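PDB 7BVT: hypothetical sugar ABC-transporter sugar binding protein from Arthrobacter globiformis, which binds cyclic alpha-maltosyl-(1→6)-maltose, probably as the extracellular substrate-binding component that hands this cyclic sugar to an ABC transporter. Local coordinates for residues A[116-121]-A[133-138]; A[349-352]-A[358-361]. All blocks are in the same frame, centred on the assembly; numbering follows the deposited sequence.

Contact 1. Residues A[116-121]-A[133-138]; sequences TDVNDA and VSVPVS
V118 meets V135 and P136 through its two methyl groups, and these apolar touches make up the whole contact. CG1 of V118 and CG of P136 come together tip to tip at 3.4 Å. That is shorter than usual van der Waals contact for two carbons, so the packing is tight here. CD of P136 lies 3.7 Å from CG1 of V118, so the methyl rests on the CG-CD side of the proline ring. The other methyl faces V135: CG2 of V118 is 4.2 Å from CG2 of V135, and the two valine side chains cross at about a right angle. The chi1 of V118, 174°, sets CG1 anti to the backbone N and CG2 beside it. One branch therefore serves each partner. All three residues are buried. L338 and T123 also pack on V118, L122 on P136 and L320 on V135.

Polar bonds flank the apolar contact. N119 is the N-cap of helix 120-125, and its OD1 accepts a hydrogen bond from the backbone N of L122. The backbone of V135 is hydrogen-bonded to that of A299 in strand 292-301.

V118 leaves helical geometry directly after helix 112-117, so its side chain comes from the short link between two helices. The link between helices 112-117 and 120-125 is thus packed on strand 131-136, which pairs with strand 292-301 in the mixed sheet. The arrangement belongs to the alpha/beta fold of a bacterial solute-binding protein, with the side chain of P136 about 11 Å from a bound glucose unit.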
loop_
_atom_site.group_PDB
_atom_site.type_symbol
_atom_site.label_atom_id
_atom_site.label_comp_id
_atom_site.label_asym_id
_atom_site.label_seq_id
_atom_site.Cartn_x
_atom_site.Cartn_y
_atom_site.Cartn_z
ATOM N N THR A 116 -11.098 13.203 -10.502
ATOM C CA THR A 116 -10.873 12.403 -11.740
ATOM C C THR A 116 -9.399 12.050 -11.905
ATOM O O THR A 116 -9.077 10.941 -12.307
ATOM C CB THR A 116 -11.333 13.150 -13.009
ATOM O OG1 THR A 116 -12.729 13.338 -12.804
ATOM C CG2 THR A 116 -11.026 12.321 -14.237
ATOM N N ASP A 117 -8.503 12.961 -11.535
ATOM C CA ASP A 117 -7.044 12.811 -11.733
ATOM C C ASP A 117 -6.503 11.850 -10.682
ATOM O O ASP A 117 -5.568 11.090 -10.993
ATOM C CB ASP A 117 -6.375 14.168 -11.622
ATOM C CG ASP A 117 -4.898 14.229 -12.016
ATOM O OD1 ASP A 117 -4.378 13.291 -12.640
ATOM O OD2 ASP A 117 -4.280 15.246 -11.655
ATOM N N VAL A 118 -7.047 11.922 -9.458
ATOM C CA VAL A 118 -6.604 10.988 -8.404
ATOM C C VAL A 118 -6.669 9.565 -8.961
ATOM O O VAL A 118 -7.633 9.210 -9.648
ATOM C CB VAL A 118 -7.441 11.146 -7.119
ATOM C CG1 VAL A 118 -7.078 10.087 -6.093
ATOM C CG2 VAL A 118 -7.253 12.511 -6.521
ATOM N N ASN A 119 -5.705 8.754 -8.592
ATOM C CA ASN A 119 -5.642 7.316 -8.928
ATOM C C ASN A 119 -7.013 6.643 -8.759
ATOM O O ASN A 119 -7.620 6.679 -7.680
ATOM C CB ASN A 119 -4.581 6.668 -8.040
ATOM C CG ASN A 119 -4.515 5.177 -8.289
ATOM O OD1 ASN A 119 -5.350 4.456 -7.692
ATOM N ND2 ASN A 119 -3.545 4.786 -9.093
ATOM N N ASP A 120 -7.491 5.953 -9.802
ATOM C CA ASP A 120 -8.868 5.420 -9.795
ATOM C C ASP A 120 -9.037 4.304 -8.754
ATOM O O ASP A 120 -10.140 4.155 -8.214
ATOM C CB ASP A 120 -9.191 4.875 -11.197
ATOM C CG ASP A 120 -9.321 5.918 -12.308
ATOM O OD1 ASP A 120 -9.333 7.112 -12.048
ATOM O OD2 ASP A 120 -9.461 5.456 -13.468
ATOM N N ALA A 121 -8.043 3.467 -8.563
ATOM C CA ALA A 121 -8.147 2.366 -7.601
ATOM C C ALA A 121 -8.410 3.002 -6.228
ATOM O O ALA A 121 -9.197 2.447 -5.461
ATOM C CB ALA A 121 -6.928 1.499 -7.603
ATOM N N VAL A 133 -16.037 8.929 0.422
ATOM C CA VAL A 133 -15.871 9.204 1.879
ATOM C C VAL A 133 -14.385 9.370 2.239
ATOM O O VAL A 133 -14.092 9.896 3.310
ATOM C CB VAL A 133 -16.501 8.129 2.763
ATOM C CG1 VAL A 133 -18.018 8.142 2.585
ATOM C CG2 VAL A 133 -15.869 6.741 2.569
ATOM N N SER A 134 -13.459 8.933 1.388
ATOM C CA SER A 134 -12.019 9.169 1.552
ATOM C C SER A 134 -11.389 9.582 0.212
ATOM O O SER A 134 -11.887 9.261 -0.885
ATOM C CB SER A 134 -11.293 7.981 2.168
ATOM O OG SER A 134 -11.297 6.861 1.296
ATOM N N VAL A 135 -10.273 10.263 0.325
ATOM C CA VAL A 135 -9.406 10.547 -0.834
ATOM C C VAL A 135 -7.998 10.261 -0.366
ATOM O O VAL A 135 -7.611 10.643 0.733
ATOM C CB VAL A 135 -9.630 11.969 -1.387
ATOM C CG1 VAL A 135 -9.281 13.033 -0.355
ATOM C CG2 VAL A 135 -8.896 12.217 -2.676
ATOM N N PRO A 136 -7.149 9.659 -1.187
ATOM C CA PRO A 136 -5.752 9.500 -0.791
ATOM C C PRO A 136 -5.031 10.847 -0.770
ATOM O O PRO A 136 -5.235 11.682 -1.605
ATOM C CB PRO A 136 -5.197 8.605 -1.896
ATOM C CG PRO A 136 -6.020 8.931 -3.099
ATOM C CD PRO A 136 -7.401 9.104 -2.518
ATOM N N VAL A 137 -4.151 11.012 0.215
ATOM C CA VAL A 137 -3.247 12.177 0.322
ATOM C C VAL A 137 -1.801 11.734 0.321
ATOM O O VAL A 137 -0.934 12.610 0.246
ATOM C CB VAL A 137 -3.580 13.014 1.562
ATOM C CG1 VAL A 137 -4.923 13.682 1.334
ATOM C CG2 VAL A 137 -3.557 12.231 2.852
ATOM N N SER A 138 -1.531 10.432 0.323
ATOM C CA SER A 138 -0.188 9.895 0.003
ATOM C C SER A 138 -0.376 8.503 -0.588
ATOM O O SER A 138 -1.495 7.946 -0.447
ATOM C CB SER A 138 0.665 9.804 1.208
ATOM O OG SER A 138 0.219 8.784 2.065
#

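Contact 2. Residues A[349-352]-A[358-361]; sequences EWVE and LLPY
V351 packs against the start of helix 359-363, using a single methyl. Its CG1 lies 3.8 Å from the backbone N of L359 and 3.9 Å from CA of L359. The same methyl also meets the CB atoms: CG1 of V351 is 4.0 Å from CB of L359 and 4.1 Å from CB of L358. The methyl thus sits over the backbone between two leucines, touching the root of each side chain. CA of V351 and CA of L359 are 6.4 Å apart, the nearest such pair between the segments. A chi1 of 168° turns CG1 of V351 anti to its own backbone N, and it is this branch that makes every touch of the valine across this contact.

The two segments belong to consecutive helices, 345-354 and 359-363, and the chain turns sharply at the short loop between them. This helical turn is laid beside helix 264-271 and strand 277-280 of the solute-binding fold. L358 also packs on Y347, L335 and V266, so its buried side chain bridges the first helix and helix 264-271, while L359 has a further neighbour in L348.

E352, an exposed residue, reaches L359 with its carboxylate. OE1 of E352 is 4.3 Å from CD2 of L359, a loose contact.

Polar bonds lie within or beyond the pair. The backbone N of Y361 gives a weak hydrogen bond of 2.9 Å to O of L358. The same carbonyl oxygen lies in plane at the edge of the Y361 ring. The hydroxyl of Y361 is hydrogen-bonded to the backbone O of E261, which ties the second helix to strand 258-262.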
loop_
_atom_site.group_PDB
_atom_site.type_symbol
_atom_site.label_atom_id
_atom_site.label_comp_id
_atom_site.label_asym_id
_atom_site.label_seq_id
_atom_site.Cartn_x
_atom_site.Cartn_y
_atom_site.Cartn_z
ATOM N N GLU A 349 11.350 13.889 -14.098
ATOM C CA GLU A 349 12.732 14.389 -14.351
ATOM C C GLU A 349 13.457 14.501 -13.021
ATOM O O GLU A 349 14.611 14.063 -12.871
ATOM C CB GLU A 349 12.688 15.745 -15.049
ATOM C CG GLU A 349 12.444 15.607 -16.536
ATOM C CD GLU A 349 12.691 16.892 -17.303
ATOM O OE1 GLU A 349 13.518 17.707 -16.816
ATOM O OE2 GLU A 349 12.046 17.073 -18.372
ATOM N N TRP A 350 12.743 15.035 -12.071
ATOM C CA TRP A 350 13.169 15.100 -10.663
ATOM C C TRP A 350 13.466 13.707 -10.103
ATOM O O TRP A 350 14.461 13.499 -9.347
ATOM C CB TRP A 350 12.062 15.766 -9.888
ATOM C CG TRP A 350 12.585 16.032 -8.539
ATOM C CD1 TRP A 350 13.385 17.084 -8.186
ATOM C CD2 TRP A 350 12.491 15.156 -7.413
ATOM N NE1 TRP A 350 13.733 16.952 -6.872
ATOM C CE2 TRP A 350 13.217 15.774 -6.380
ATOM C CE3 TRP A 350 11.861 13.922 -7.176
ATOM C CZ2 TRP A 350 13.276 15.222 -5.106
ATOM C CZ3 TRP A 350 11.968 13.352 -5.924
ATOM C CH2 TRP A 350 12.664 13.999 -4.909
ATOM N N VAL A 351 12.589 12.751 -10.369
ATOM C CA VAL A 351 12.862 11.384 -9.839
ATOM C C VAL A 351 14.182 10.885 -10.451
ATOM O O VAL A 351 15.004 10.360 -9.698
ATOM C CB VAL A 351 11.687 10.436 -10.084
ATOM C CG1 VAL A 351 12.085 8.987 -9.800
ATOM C CG2 VAL A 351 10.516 10.828 -9.213
ATOM N N GLU A 352 14.365 11.091 -11.748
ATOM C CA GLU A 352 15.561 10.637 -12.507
ATOM C C GLU A 352 16.821 11.325 -11.963
ATOM O O GLU A 352 17.841 10.636 -11.815
ATOM C CB GLU A 352 15.356 10.883 -14.006
ATOM C CG GLU A 352 16.400 10.203 -14.882
ATOM C CD GLU A 352 16.801 8.781 -14.494
ATOM O OE1 GLU A 352 15.901 7.918 -14.313
ATOM O OE2 GLU A 352 18.016 8.530 -14.361
ATOM N N LEU A 358 13.344 5.190 -7.346
ATOM C CA LEU A 358 11.888 5.293 -7.095
ATOM C C LEU A 358 11.133 5.137 -8.418
ATOM O O LEU A 358 9.930 4.843 -8.375
ATOM C CB LEU A 358 11.587 6.637 -6.423
ATOM C CG LEU A 358 10.241 6.718 -5.714
ATOM C CD1 LEU A 358 10.198 5.876 -4.475
ATOM C CD2 LEU A 358 9.923 8.164 -5.360
ATOM N N LEU A 359 11.773 5.256 -9.581
ATOM C CA LEU A 359 11.011 5.373 -10.836
ATOM C C LEU A 359 10.140 4.125 -11.044
ATOM O O LEU A 359 8.993 4.221 -11.459
ATOM C CB LEU A 359 11.928 5.626 -12.050
ATOM C CG LEU A 359 11.195 5.800 -13.372
ATOM C CD1 LEU A 359 10.267 6.996 -13.324
ATOM C CD2 LEU A 359 12.150 5.935 -14.580
ATOM N N PRO A 360 10.621 2.882 -10.818
ATOM C CA PRO A 360 9.763 1.726 -11.089
ATOM C C PRO A 360 8.486 1.807 -10.243
ATOM O O PRO A 360 7.446 1.389 -10.715
ATOM C CB PRO A 360 10.623 0.542 -10.654
ATOM C CG PRO A 360 12.014 1.048 -10.970
ATOM C CD PRO A 360 11.996 2.481 -10.446
ATOM N N TYR A 361 8.602 2.299 -9.023
ATOM C CA TYR A 361 7.437 2.409 -8.100
ATOM C C TYR A 361 6.440 3.420 -8.659
ATOM O O TYR A 361 5.211 3.225 -8.624
ATOM C CB TYR A 361 7.932 2.783 -6.717
ATOM C CG TYR A 361 8.683 1.702 -5.989
ATOM C CD1 TYR A 361 8.018 0.804 -5.177
ATOM C CD2 TYR A 361 10.071 1.623 -6.049
ATOM C CE1 TYR A 361 8.668 -0.166 -4.457
ATOM C CE2 TYR A 361 10.740 0.655 -5.322
ATOM C CZ TYR A 361 10.039 -0.226 -4.509
ATOM O OH TYR A 361 10.655 -1.195 -3.787
#

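Overall arrangement
From the N terminus, contact 1 comes first. It closes the loop from 116-121 to 133-138, which carries the rest of helix 120-125 and the short strand 127-128. It ties the link between helices 112-117 and 120-125 to strand 131-136. The chain then runs through many helices and sheet strands before contact 2 opens. Contact 2 closes a much shorter loop, five residues between 349-352 and 358-361, and joins helices 345-354 and 359-363. The two loops lie in series and neither nest nor cross. The centres of contact 1 and contact 2 are about 20 Å apart. The nearest atoms of contact 1 and contact 2 are about 9 Å apart. Each has a side chain about 11 Å from bound glucose.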